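Local coordinates for protein ribulose-1,5-bisphosphate carboxylase/oxygenase large subunit (Rhodopseudomonas palustris, PDB 3QFW) that is a Rubisco-like protein that probably binds magnesium, related to ribulose-bisphosphate carboxylase, although its own reaction remains uncertain, at residues I21-L26 with V54-A58; E31-E35 with N85-S91; I97-V102 with K262-L267. All coordinates share one frame; numbering follows the deposited sequence.

Contact 1 of 3, residues I21-L26 with V54-A58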
ATOM      1  N   ILE B  21      19.300 -13.663 -17.008  1.00 51.06           N
ATOM      2  CA  ILE B  21      18.824 -12.274 -17.039  1.00 50.14           C
ATOM      3  C   ILE B  21      17.959 -11.959 -18.262  1.00 47.43           C
ATOM      4  O   ILE B  21      16.914 -11.322 -18.141  1.00 45.61           O
ATOM      5  CB  ILE B  21      19.977 -11.237 -16.923  1.00 51.34           C
ATOM      6  CG1 ILE B  21      19.425  -9.812 -17.023  1.00 44.56           C
ATOM      7  CG2 ILE B  21      21.035 -11.477 -17.986  1.00 52.73           C
ATOM      8  CD1 ILE B  21      18.333  -9.494 -16.003  1.00 41.97           C
ATOM      9  N   GLU B  22      18.387 -12.405 -19.438  1.00 50.92           N
ATOM     10  CA  GLU B  22      17.585 -12.212 -20.645  1.00 49.42           C
ATOM     11  C   GLU B  22      16.194 -12.824 -20.485  1.00 44.16           C
ATOM     12  O   GLU B  22      15.190 -12.169 -20.763  1.00 42.21           O
ATOM     13  CB  GLU B  22      18.292 -12.780 -21.877  1.00 51.63           C
ATOM     14  CG  GLU B  22      19.480 -11.959 -22.344  1.00 54.49           C
ATOM     15  CD  GLU B  22      19.089 -10.561 -22.801  1.00 61.28           C
ATOM     16  OE1 GLU B  22      17.877 -10.296 -22.954  1.00 62.39           O
ATOM     17  OE2 GLU B  22      19.995  -9.726 -23.010  1.00 59.39           O
ATOM     18  N   GLN B  23      16.144 -14.076 -20.033  1.00 44.30           N
ATOM     19  CA  GLN B  23      14.882 -14.770 -19.764  1.00 44.22           C
ATOM     20  C   GLN B  23      14.067 -14.063 -18.681  1.00 41.70           C
ATOM     21  O   GLN B  23      12.866 -13.835 -18.830  1.00 38.02           O
ATOM     22  CB  GLN B  23      15.158 -16.220 -19.337  1.00 48.52           C
ATOM     23  CG  GLN B  23      13.947 -16.959 -18.772  1.00 52.69           C
ATOM     24  CD  GLN B  23      14.289 -18.357 -18.262  1.00 60.43           C
ATOM     25  OE1 GLN B  23      15.206 -18.532 -17.453  1.00 60.42           O
ATOM     26  NE2 GLN B  23      13.548 -19.358 -18.733  1.00 58.42           N
ATOM     27  N   ARG B  24      14.729 -13.729 -17.581  1.00 40.84           N
ATOM     28  CA  ARG B  24      14.081 -13.007 -16.495  1.00 41.45           C
ATOM     29  C   ARG B  24      13.465 -11.699 -16.991  1.00 36.33           C
ATOM     30  O   ARG B  24      12.360 -11.339 -16.599  1.00 36.17           O
ATOM     31  CB  ARG B  24      15.077 -12.716 -15.378  1.00 43.63           C
ATOM     32  CG  ARG B  24      14.455 -12.014 -14.188  1.00 42.75           C
ATOM     33  CD  ARG B  24      13.387 -12.894 -13.538  1.00 41.87           C
ATOM     34  NE  ARG B  24      12.780 -12.226 -12.390  1.00 47.61           N
ATOM     35  CZ  ARG B  24      11.774 -11.359 -12.470  1.00 44.46           C
ATOM     36  NH1 ARG B  24      11.251 -11.046 -13.649  1.00 41.57           N
ATOM     37  NH2 ARG B  24      11.290 -10.801 -11.369  1.00 40.59           N
ATOM     38  N   ALA B  25      14.170 -10.998 -17.868  1.00 38.03           N
ATOM     39  CA  ALA B  25      13.654  -9.731 -18.367  1.00 39.60           C
ATOM     40  C   ALA B  25      12.371  -9.925 -19.169  1.00 35.55           C
ATOM     41  O   ALA B  25      11.424  -9.154 -19.026  1.00 33.97           O
ATOM     42  CB  ALA B  25      14.707  -8.988 -19.180  1.00 35.24           C
ATOM     43  N   LEU B  26      12.328 -10.966 -20.000  1.00 37.39           N
ATOM     44  CA  LEU B  26      11.142 -11.232 -20.796  1.00 36.26           C
ATOM     45  C   LEU B  26       9.969 -11.584 -19.890  1.00 35.43           C
ATOM     46  O   LEU B  26       8.850 -11.102 -20.079  1.00 33.14           O
ATOM     47  CB  LEU B  26      11.393 -12.391 -21.766  1.00 41.65           C
ATOM     48  CG  LEU B  26      10.431 -12.460 -22.951  1.00 42.95           C
ATOM     49  CD1 LEU B  26      10.701 -11.320 -23.912  1.00 45.87           C
ATOM     50  CD2 LEU B  26      10.551 -13.800 -23.663  1.00 49.26           C
ATOM     51  N   VAL B  54      10.786  -5.595 -23.825  1.00 35.83           N
ATOM     52  CA  VAL B  54      12.078  -5.351 -23.203  1.00 38.07           C
ATOM     53  C   VAL B  54      12.861  -4.380 -24.092  1.00 42.44           C
ATOM     54  O   VAL B  54      13.397  -4.770 -25.134  1.00 39.68           O
ATOM     55  CB  VAL B  54      12.879  -6.656 -23.006  1.00 36.87           C
ATOM     56  CG1 VAL B  54      14.248  -6.364 -22.386  1.00 38.40           C
ATOM     57  CG2 VAL B  54      12.085  -7.649 -22.151  1.00 39.03           C
ATOM     58  N   GLU B  55      12.902  -3.112 -23.693  1.00 37.35           N
ATOM     59  CA  GLU B  55      13.582  -2.086 -24.467  1.00 39.21           C
ATOM     60  C   GLU B  55      15.089  -2.222 -24.336  1.00 41.35           C
ATOM     61  O   GLU B  55      15.831  -1.985 -25.295  1.00 45.49           O
ATOM     62  CB  GLU B  55      13.153  -0.689 -24.010  1.00 38.19           C
ATOM     63  CG  GLU B  55      11.717  -0.335 -24.352  1.00 45.19           C
ATOM     64  CD  GLU B  55      11.580   0.239 -25.744  1.00 54.10           C
ATOM     65  OE1 GLU B  55      11.424  -0.550 -26.705  1.00 55.31           O
ATOM     66  OE2 GLU B  55      11.633   1.483 -25.876  1.00 62.26           O
ATOM     67  N   ASP B  56      15.544  -2.592 -23.145  1.00 36.65           N
ATOM     68  CA  ASP B  56      16.973  -2.635 -22.874  1.00 43.97           C
ATOM     69  C   ASP B  56      17.334  -3.473 -21.655  1.00 42.50           C
ATOM     70  O   ASP B  56      16.561  -3.579 -20.701  1.00 40.47           O
ATOM     71  CB  ASP B  56      17.516  -1.220 -22.676  1.00 38.24           C
ATOM     72  CG  ASP B  56      19.029  -1.175 -22.681  1.00 46.50           C
ATOM     73  OD1 ASP B  56      19.629  -1.577 -23.704  1.00 46.42           O
ATOM     74  OD2 ASP B  56      19.620  -0.748 -21.664  1.00 46.10           O
ATOM     75  N   VAL B  57      18.527  -4.056 -21.702  1.00 40.07           N
ATOM     76  CA  VAL B  57      19.109  -4.728 -20.553  1.00 44.43           C
ATOM     77  C   VAL B  57      20.559  -4.284 -20.383  1.00 42.11           C
ATOM     78  O   VAL B  57      21.376  -4.437 -21.292  1.00 45.18           O
ATOM     79  CB  VAL B  57      19.056  -6.258 -20.708  1.00 37.16           C
ATOM     80  CG1 VAL B  57      19.549  -6.930 -19.443  1.00 42.05           C
ATOM     81  CG2 VAL B  57      17.642  -6.711 -21.043  1.00 42.57           C
ATOM     82  N   ALA B  58      20.878  -3.729 -19.220  1.00 42.04           N
ATOM     83  CA  ALA B  58      22.227  -3.254 -18.958  1.00 45.87           C
ATOM     84  C   ALA B  58      22.768  -3.811 -17.652  1.00 47.84           C
ATOM     85  O   ALA B  58      22.009  -4.095 -16.721  1.00 46.69           O
ATOM     86  CB  ALA B  58      22.262  -1.730 -18.941  1.00 42.80           C
TER

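Contact 2 of 3, residues E31-E35 with N85-S91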
ATOM      1  N   GLU B  31       4.831 -10.438 -16.982  1.00 33.85           N
ATOM      2  CA  GLU B  31       4.209 -10.271 -15.663  1.00 38.78           C
ATOM      3  C   GLU B  31       3.492  -8.931 -15.497  1.00 36.47           C
ATOM      4  O   GLU B  31       2.426  -8.861 -14.876  1.00 36.83           O
ATOM      5  CB  GLU B  31       5.248 -10.423 -14.546  1.00 38.93           C
ATOM      6  CG  GLU B  31       5.818 -11.820 -14.390  1.00 47.58           C
ATOM      7  CD  GLU B  31       5.039 -12.676 -13.405  1.00 51.92           C
ATOM      8  OE1 GLU B  31       3.853 -12.379 -13.138  1.00 51.24           O
ATOM      9  OE2 GLU B  31       5.623 -13.650 -12.887  1.00 63.68           O
ATOM     10  N   GLN B  32       4.080  -7.871 -16.050  1.00 31.56           N
ATOM     11  CA  GLN B  32       3.526  -6.528 -15.898  1.00 36.11           C
ATOM     12  C   GLN B  32       2.729  -6.122 -17.125  1.00 36.13           C
ATOM     13  O   GLN B  32       2.513  -4.940 -17.391  1.00 30.35           O
ATOM     14  CB  GLN B  32       4.632  -5.513 -15.623  1.00 31.70           C
ATOM     15  CG  GLN B  32       5.372  -5.762 -14.313  1.00 36.45           C
ATOM     16  CD  GLN B  32       4.427  -5.955 -13.134  1.00 31.03           C
ATOM     17  OE1 GLN B  32       4.680  -6.770 -12.256  1.00 30.89           O
ATOM     18  NE2 GLN B  32       3.344  -5.189 -13.106  1.00 30.30           N
ATOM     19  N   SER B  33       2.279  -7.129 -17.865  1.00 34.95           N
ATOM     20  CA  SER B  33       1.484  -6.906 -19.052  1.00 35.19           C
ATOM     21  C   SER B  33       0.277  -7.837 -19.067  1.00 36.92           C
ATOM     22  O   SER B  33      -0.704  -7.646 -18.343  1.00 36.63           O
ATOM     23  CB  SER B  33       2.332  -7.175 -20.295  1.00 31.78           C
ATOM     24  OG  SER B  33       1.648  -6.752 -21.448  1.00 44.51           O
ATOM     25  N   VAL B  34       0.367  -8.854 -19.908  1.00 35.58           N
ATOM     26  CA  VAL B  34      -0.740  -9.771 -20.121  1.00 35.80           C
ATOM     27  C   VAL B  34      -0.753 -10.872 -19.083  1.00 34.89           C
ATOM     28  O   VAL B  34      -1.809 -11.431 -18.784  1.00 42.15           O
ATOM     29  CB  VAL B  34      -0.641 -10.400 -21.502  1.00 36.39           C
ATOM     30  CG1 VAL B  34      -0.813  -9.331 -22.568  1.00 38.56           C
ATOM     31  CG2 VAL B  34       0.697 -11.111 -21.653  1.00 38.28           C
ATOM     32  N   GLU B  35       0.416 -11.199 -18.548  1.00 31.85           N
ATOM     33  CA  GLU B  35       0.521 -12.217 -17.521  1.00 36.73           C
ATOM     34  C   GLU B  35      -0.089 -13.517 -18.073  1.00 41.87           C
ATOM     35  O   GLU B  35      -0.858 -14.204 -17.400  1.00 43.32           O
ATOM     36  CB  GLU B  35      -0.188 -11.736 -16.249  1.00 40.89           C
ATOM     37  CG  GLU B  35      -0.207 -12.735 -15.091  1.00 47.01           C
ATOM     38  CD  GLU B  35      -1.027 -12.230 -13.913  1.00 46.05           C
ATOM     39  OE1 GLU B  35      -1.391 -11.034 -13.921  1.00 45.57           O
ATOM     40  OE2 GLU B  35      -1.315 -13.023 -12.993  1.00 49.03           O
ATOM     41  N   ASN B  85      -0.522  -0.441 -10.078  1.00 28.91           N
ATOM     42  CA  ASN B  85      -0.842  -1.833 -10.422  1.00 27.49           C
ATOM     43  C   ASN B  85      -0.062  -2.324 -11.644  1.00 26.66           C
ATOM     44  O   ASN B  85       0.631  -3.334 -11.584  1.00 24.53           O
ATOM     45  CB  ASN B  85      -2.355  -1.985 -10.634  1.00 28.41           C
ATOM     46  CG  ASN B  85      -2.815  -3.441 -10.661  1.00 32.30           C
ATOM     47  OD1 ASN B  85      -2.184  -4.330 -10.084  1.00 30.56           O
ATOM     48  ND2 ASN B  85      -3.927  -3.682 -11.337  1.00 31.99           N
ATOM     49  N   MET B  86      -0.136  -1.589 -12.751  1.00 30.45           N
ATOM     50  CA  MET B  86       0.565  -2.016 -13.961  1.00 27.62           C
ATOM     51  C   MET B  86       2.093  -1.879 -13.836  1.00 28.52           C
ATOM     52  O   MET B  86       2.842  -2.660 -14.434  1.00 27.43           O
ATOM     53  CB  MET B  86       0.048  -1.273 -15.208  1.00 31.80           C
ATOM     54  CG  MET B  86      -1.335  -1.737 -15.747  1.00 31.35           C
ATOM     55  SD  MET B  86      -1.832  -3.485 -15.530  1.00 27.60           S
ATOM     56  CE  MET B  86      -2.864  -3.323 -14.105  1.00 34.23           C
ATOM     57  N   LEU B  87       2.558  -0.893 -13.063  1.00 28.19           N
ATOM     58  CA  LEU B  87       3.997  -0.727 -12.883  1.00 29.77           C
ATOM     59  C   LEU B  87       4.620  -1.829 -12.047  1.00 28.20           C
ATOM     60  O   LEU B  87       5.706  -2.313 -12.372  1.00 32.01           O
ATOM     61  CB  LEU B  87       4.340   0.634 -12.254  1.00 26.52           C
ATOM     62  CG  LEU B  87       4.078   1.844 -13.135  1.00 28.64           C
ATOM     63  CD1 LEU B  87       4.301   3.112 -12.329  1.00 29.72           C
ATOM     64  CD2 LEU B  87       4.991   1.806 -14.362  1.00 35.60           C
ATOM     65  N   PHE B  88       3.946  -2.229 -10.969  1.00 30.38           N
ATOM     66  CA  PHE B  88       4.590  -3.113 -10.000  1.00 31.70           C
ATOM     67  C   PHE B  88       3.672  -4.038  -9.206  1.00 26.42           C
ATOM     68  O   PHE B  88       4.129  -4.676  -8.259  1.00 28.98           O
ATOM     69  CB  PHE B  88       5.387  -2.275  -9.004  1.00 29.38           C
ATOM     70  CG  PHE B  88       6.557  -2.999  -8.406  1.00 30.81           C
ATOM     71  CD1 PHE B  88       7.376  -3.796  -9.197  1.00 31.22           C
ATOM     72  CD2 PHE B  88       6.855  -2.856  -7.062  1.00 27.45           C
ATOM     73  CE1 PHE B  88       8.464  -4.456  -8.652  1.00 34.32           C
ATOM     74  CE2 PHE B  88       7.946  -3.510  -6.505  1.00 32.93           C
ATOM     75  CZ  PHE B  88       8.752  -4.309  -7.298  1.00 34.20           C
ATOM     76  N   GLY B  89       2.400  -4.109  -9.577  1.00 29.87           N
ATOM     77  CA  GLY B  89       1.438  -4.928  -8.837  1.00 29.33           C
ATOM     78  C   GLY B  89       1.911  -6.326  -8.473  1.00 33.71           C
ATOM     79  O   GLY B  89       2.051  -6.671  -7.291  1.00 30.51           O
ATOM     80  N   ASN B  90       2.143  -7.146  -9.493  1.00 29.23           N
ATOM     81  CA  ASN B  90       2.587  -8.515  -9.286  1.00 31.95           C
ATOM     82  C   ASN B  90       4.067  -8.657  -8.994  1.00 32.66           C
ATOM     83  O   ASN B  90       4.460  -9.507  -8.201  1.00 34.62           O
ATOM     84  CB  ASN B  90       2.218  -9.389 -10.496  1.00 35.93           C
ATOM     85  CG  ASN B  90       0.781  -9.863 -10.450  1.00 41.80           C
ATOM     86  OD1 ASN B  90       0.131  -9.809  -9.405  1.00 42.50           O
ATOM     87  ND2 ASN B  90       0.278 -10.340 -11.586  1.00 44.62           N
ATOM     88  N   SER B  91       4.895  -7.838  -9.642  1.00 27.20           N
ATOM     89  CA  SER B  91       6.333  -8.005  -9.494  1.00 31.42           C
ATOM     90  C   SER B  91       6.757  -7.645  -8.080  1.00 29.66           C
ATOM     91  O   SER B  91       7.817  -8.057  -7.613  1.00 32.98           O
ATOM     92  CB  SER B  91       7.099  -7.180 -10.531  1.00 31.68           C
ATOM     93  OG  SER B  91       6.993  -7.786 -11.806  1.00 38.71           O
TER

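Contact 3 of 3, residues I97-V102 with K262-L267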
ATOM      1  N   ILE B  97      13.548  -8.179  -7.579  1.00 35.65           N
ATOM      2  CA  ILE B  97      13.245  -7.034  -8.427  1.00 34.21           C
ATOM      3  C   ILE B  97      12.856  -5.797  -7.627  1.00 31.18           C
ATOM      4  O   ILE B  97      12.209  -5.890  -6.581  1.00 28.78           O
ATOM      5  CB  ILE B  97      12.127  -7.367  -9.441  1.00 34.63           C
ATOM      6  CG1 ILE B  97      11.860  -6.176 -10.369  1.00 34.82           C
ATOM      7  CG2 ILE B  97      10.857  -7.796  -8.719  1.00 35.55           C
ATOM      8  CD1 ILE B  97      10.871  -6.472 -11.480  1.00 31.38           C
ATOM      9  N   ALA B  98      13.276  -4.642  -8.129  1.00 33.12           N
ATOM     10  CA  ALA B  98      12.865  -3.363  -7.583  1.00 32.60           C
ATOM     11  C   ALA B  98      12.469  -2.462  -8.739  1.00 29.98           C
ATOM     12  O   ALA B  98      13.082  -2.508  -9.804  1.00 31.39           O
ATOM     13  CB  ALA B  98      13.996  -2.730  -6.784  1.00 38.52           C
ATOM     14  N   LEU B  99      11.429  -1.661  -8.543  1.00 25.61           N
ATOM     15  CA  LEU B  99      11.048  -0.668  -9.533  1.00 29.29           C
ATOM     16  C   LEU B  99      11.877   0.594  -9.270  1.00 30.49           C
ATOM     17  O   LEU B  99      11.759   1.175  -8.204  1.00 28.81           O
ATOM     18  CB  LEU B  99       9.558  -0.349  -9.403  1.00 26.22           C
ATOM     19  CG  LEU B  99       9.093   0.800 -10.292  1.00 23.72           C
ATOM     20  CD1 LEU B  99       9.219   0.408 -11.761  1.00 27.79           C
ATOM     21  CD2 LEU B  99       7.674   1.238  -9.956  1.00 22.69           C
ATOM     22  N   ALA B 100      12.695   1.012 -10.236  1.00 24.77           N
ATOM     23  CA  ALA B 100      13.685   2.089 -10.024  1.00 28.77           C
ATOM     24  C   ALA B 100      13.293   3.473 -10.564  1.00 32.93           C
ATOM     25  O   ALA B 100      13.567   4.493  -9.922  1.00 31.99           O
ATOM     26  CB  ALA B 100      15.061   1.678 -10.588  1.00 32.11           C
ATOM     27  N   ASP B 101      12.689   3.514 -11.748  1.00 30.42           N
ATOM     28  CA  ASP B 101      12.247   4.781 -12.333  1.00 32.84           C
ATOM     29  C   ASP B 101      11.101   4.553 -13.311  1.00 32.12           C
ATOM     30  O   ASP B 101      10.852   3.425 -13.734  1.00 29.83           O
ATOM     31  CB  ASP B 101      13.401   5.489 -13.052  1.00 30.13           C
ATOM     32  CG  ASP B 101      13.204   6.999 -13.134  1.00 39.50           C
ATOM     33  OD1 ASP B 101      12.204   7.516 -12.585  1.00 33.31           O
ATOM     34  OD2 ASP B 101      14.062   7.681 -13.747  1.00 39.89           O
ATOM     35  N   VAL B 102      10.412   5.633 -13.668  1.00 30.55           N
ATOM     36  CA  VAL B 102       9.331   5.567 -14.648  1.00 30.58           C
ATOM     37  C   VAL B 102       9.364   6.829 -15.509  1.00 34.19           C
ATOM     38  O   VAL B 102       9.411   7.949 -14.991  1.00 29.95           O
ATOM     39  CB  VAL B 102       7.944   5.419 -13.974  1.00 32.28           C
ATOM     40  CG1 VAL B 102       6.833   5.167 -15.018  1.00 30.74           C
ATOM     41  CG2 VAL B 102       7.968   4.283 -12.971  1.00 33.68           C
ATOM     42  N   LYS B 262       9.002  -3.086  -3.025  1.00 34.17           N
ATOM     43  CA  LYS B 262      10.329  -2.601  -3.358  1.00 35.86           C
ATOM     44  C   LYS B 262      10.295  -1.605  -4.509  1.00 33.93           C
ATOM     45  O   LYS B 262      10.733  -1.904  -5.616  1.00 32.04           O
ATOM     46  CB  LYS B 262      11.264  -3.764  -3.682  1.00 41.57           C
ATOM     47  CG  LYS B 262      12.739  -3.412  -3.612  1.00 38.08           C
ATOM     48  CD  LYS B 262      13.086  -2.747  -2.294  1.00 47.00           C
ATOM     49  CE  LYS B 262      14.510  -3.076  -1.875  1.00 53.04           C
ATOM     50  NZ  LYS B 262      14.830  -2.543  -0.520  1.00 53.27           N
ATOM     51  N   ILE B 263       9.749  -0.425  -4.232  1.00 30.94           N
ATOM     52  CA  ILE B 263       9.821   0.704  -5.151  1.00 32.29           C
ATOM     53  C   ILE B 263      10.866   1.675  -4.616  1.00 27.38           C
ATOM     54  O   ILE B 263      10.812   2.057  -3.449  1.00 24.82           O
ATOM     55  CB  ILE B 263       8.465   1.421  -5.253  1.00 27.81           C
ATOM     56  CG1 ILE B 263       7.358   0.421  -5.645  1.00 32.62           C
ATOM     57  CG2 ILE B 263       8.544   2.575  -6.234  1.00 28.68           C
ATOM     58  CD1 ILE B 263       5.988   1.061  -5.822  1.00 28.25           C
ATOM     59  N   ALA B 264      11.823   2.071  -5.451  1.00 29.31           N
ATOM     60  CA  ALA B 264      12.887   2.955  -4.978  1.00 25.10           C
ATOM     61  C   ALA B 264      12.306   4.254  -4.421  1.00 25.12           C
ATOM     62  O   ALA B 264      11.387   4.839  -5.010  1.00 23.96           O
ATOM     63  CB  ALA B 264      13.886   3.256  -6.097  1.00 28.01           C
ATOM     64  N   ALA B 265      12.857   4.703  -3.295  1.00 27.74           N
ATOM     65  CA  ALA B 265      12.360   5.911  -2.622  1.00 28.79           C
ATOM     66  C   ALA B 265      12.365   7.149  -3.500  1.00 23.89           C
ATOM     67  O   ALA B 265      11.412   7.933  -3.480  1.00 27.08           O
ATOM     68  CB  ALA B 265      13.119   6.174  -1.326  1.00 26.91           C
ATOM     69  N   PRO B 266      13.437   7.361  -4.267  1.00 26.82           N
ATOM     70  CA  PRO B 266      13.367   8.629  -5.001  1.00 27.00           C
ATOM     71  C   PRO B 266      12.196   8.646  -5.980  1.00 27.34           C
ATOM     72  O   PRO B 266      11.507   9.653  -6.101  1.00 25.21           O
ATOM     73  CB  PRO B 266      14.723   8.703  -5.726  1.00 26.82           C
ATOM     74  CG  PRO B 266      15.644   7.870  -4.876  1.00 27.43           C
ATOM     75  CD  PRO B 266      14.764   6.727  -4.361  1.00 25.90           C
ATOM     76  N   LEU B 267      11.951   7.523  -6.651  1.00 24.77           N
ATOM     77  CA  LEU B 267      10.857   7.449  -7.600  1.00 25.52           C
ATOM     78  C   LEU B 267       9.506   7.619  -6.894  1.00 24.94           C
ATOM     79  O   LEU B 267       8.640   8.364  -7.364  1.00 25.25           O
ATOM     80  CB  LEU B 267      10.898   6.097  -8.323  1.00 23.47           C
ATOM     81  CG  LEU B 267       9.601   5.707  -9.030  1.00 28.24           C
ATOM     82  CD1 LEU B 267       9.305   6.658 -10.182  1.00 27.05           C
ATOM     83  CD2 LEU B 267       9.662   4.260  -9.531  1.00 27.29           C
TER
HETATM   84  O   HOH W   1      14.444   6.052  -7.899  1.00 30.67           O

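Contact 1 of 3, residues I21-L26 with V54-A58
In the N-terminal alpha/beta domain, helix 18-31 lies against the antiparallel sheet, and I21, E22, A25 and L26 of the helix meet V54 and V57 of strand 53-59. The two short segments run roughly antiparallel, at 149° between their directions, and their axes come within 9.9 Å. A classic beta bulge shapes the strand side: E55 and D56 share R68 as their partner on strand 64-71, and V54 and V57, three positions apart, both turn their CB toward the helix. Each valine offers it two methyls. V57 CG1, anti to the backbone N (chi1 -175°), meets I21 CG1 at 3.8 Å as the two side chains run alongside in opposite senses. The other branch, V57 CG2, lies 4.2 Å from A25 CB. That same CB is also 4.2 Å from V54 CG1, so the small alanine methyl is touched by both valines. V54 CG2 reaches further along the helix, lying 3.5 Å from A25 O and 4.3 Å from L26 CD1. At the exposed margin the E22 chain bends at chi2 (-63°) and brings its carboxylate toward V57, with OE1 4.1 Å from V57 CG2. The neighbouring strand 64-71 carries the apolar layer on, with Y65 against I21, V67 against A25 and I69 against V54. On another face of the helix R24 makes a salt bridge with D96. No hydrogen bond passes between helix and strand here. They meet mainly through methyl and methylene surfaces, with A25 O and the E22 carboxylate as the polar atoms that touch them, so between these two segments the fit rests on hydrocarbon shape, with no directional bond.

Contact 2 of 3, residues E31-E35 with N85-S91
Q32 OE1 is gripped twice by S91. The hydroxyl S91 OG donates to it at 2.6 Å, in the carbonyl plane and on a lone pair, while the backbone S91 N donates at 2.8 Å, also in that plane but closer to the line of the C=O bond. The other end of the same carboxamide is used as well: Q32 NE2 gives a hydrogen to M86 O at 2.9 Å. This last bond comes in from above the M86 peptide, 64° out of the carbonyl plane, so no lone pair is directed at it. With three bonds at its two ends, the buried amide has its flip fixed, oxygen to S91 and nitrogen to M86. A bend at chi2 (-50°) turns the amide toward M86 and S91, and Q32 CG comes 3.6 Å from S91 OG. Q32 is the first residue to leave helical geometry after helix 18-31, so its side chain joins the exit of that helix to the C-terminal part of helix 80-88 and the turn beyond it, with Y12 of the sheet packed alongside. Further along the loop, the E35 carboxylate stands nearly perpendicular to the N90 amide, their planes 82° apart, with E35 OE1 3.0 Å from N90 ND2. This side of the contact faces the second subunit: K139 of that subunit donates to E35 O, and N85 ND2 bonds to the backbone O of its H167. D166 and H167 of the second subunit follow its barrel strand 162-165, where true Rubiscos carry metal ligands, so the loop and turn probably border an active site at the dimer interface.

Contact 3 of 3, residues I97-V102 with K262-L267
L267 puts its isobutyl group against the backbone and side chains of 99-102, meeting L99, A100, D101 and V102 there. Its CG, anti to the backbone N (chi1 163°), is carried toward 97-102, and chi2 (66°) orients the two methyls: CD2 lies on L99, and both come near V102. CD2 is 3.6 Å from L99 CG and 3.8 Å from V102 CG2, while CD1 approaches the V102 backbone, 3.8 Å from V102 N. L99 takes the same kind of conformation, CG anti to its N (chi1 173°), and the two leucines cross at about a right angle. L99 also meets I263, whose side chain runs beside it and points the same way; I263 packs on F88 of helix 80-88 as well. Alongside these side chains, the backbones of L99 and I263 form a single parallel bridge: L99 N donates to K262 O at 3.0 Å, and A264 N returns an almost straight bond of 2.9 Å to L99 O. The bridge joins the N-terminal domain to the loop that enters helix 265-276 of the TIM-barrel domain, with A264 at the N-cap position of that helix. Past the bridge, A100 O takes a hydrogen from a water at 2.7 Å, and the same water weakly accepts from L267 N. R271, one turn on in the helix, donates to V102 O. At the other end, K262 lays the start of its chain on A98: K262 CG presses on A98 CB at 3.5 Å, tight for two carbons, before bends at chi2 and chi3 lead the ammonium end away.

In the fold
All three contacts belong to the N-terminal domain or its junction with the barrel. Contacts 1 and 2 interlock along the chain, since their segments alternate, and both draw on helix 18-31 or its exit; their centres are about 15 Å apart and they do not touch. Contact 3 comes later, its centre about 17 Å from contact 1 and about 14 Å from contact 2. It touches both: R24 packs on I97, and F88 packs on I97, K262 and I263. Contacts 1 and 3 reach the same antiparallel sheet, and helix 80-88 of contact 2 precedes strand 97-98 of contact 3. The contacts run from the outlying helix-sheet layer to the catalytic domain, while contact 2 faces the second subunit.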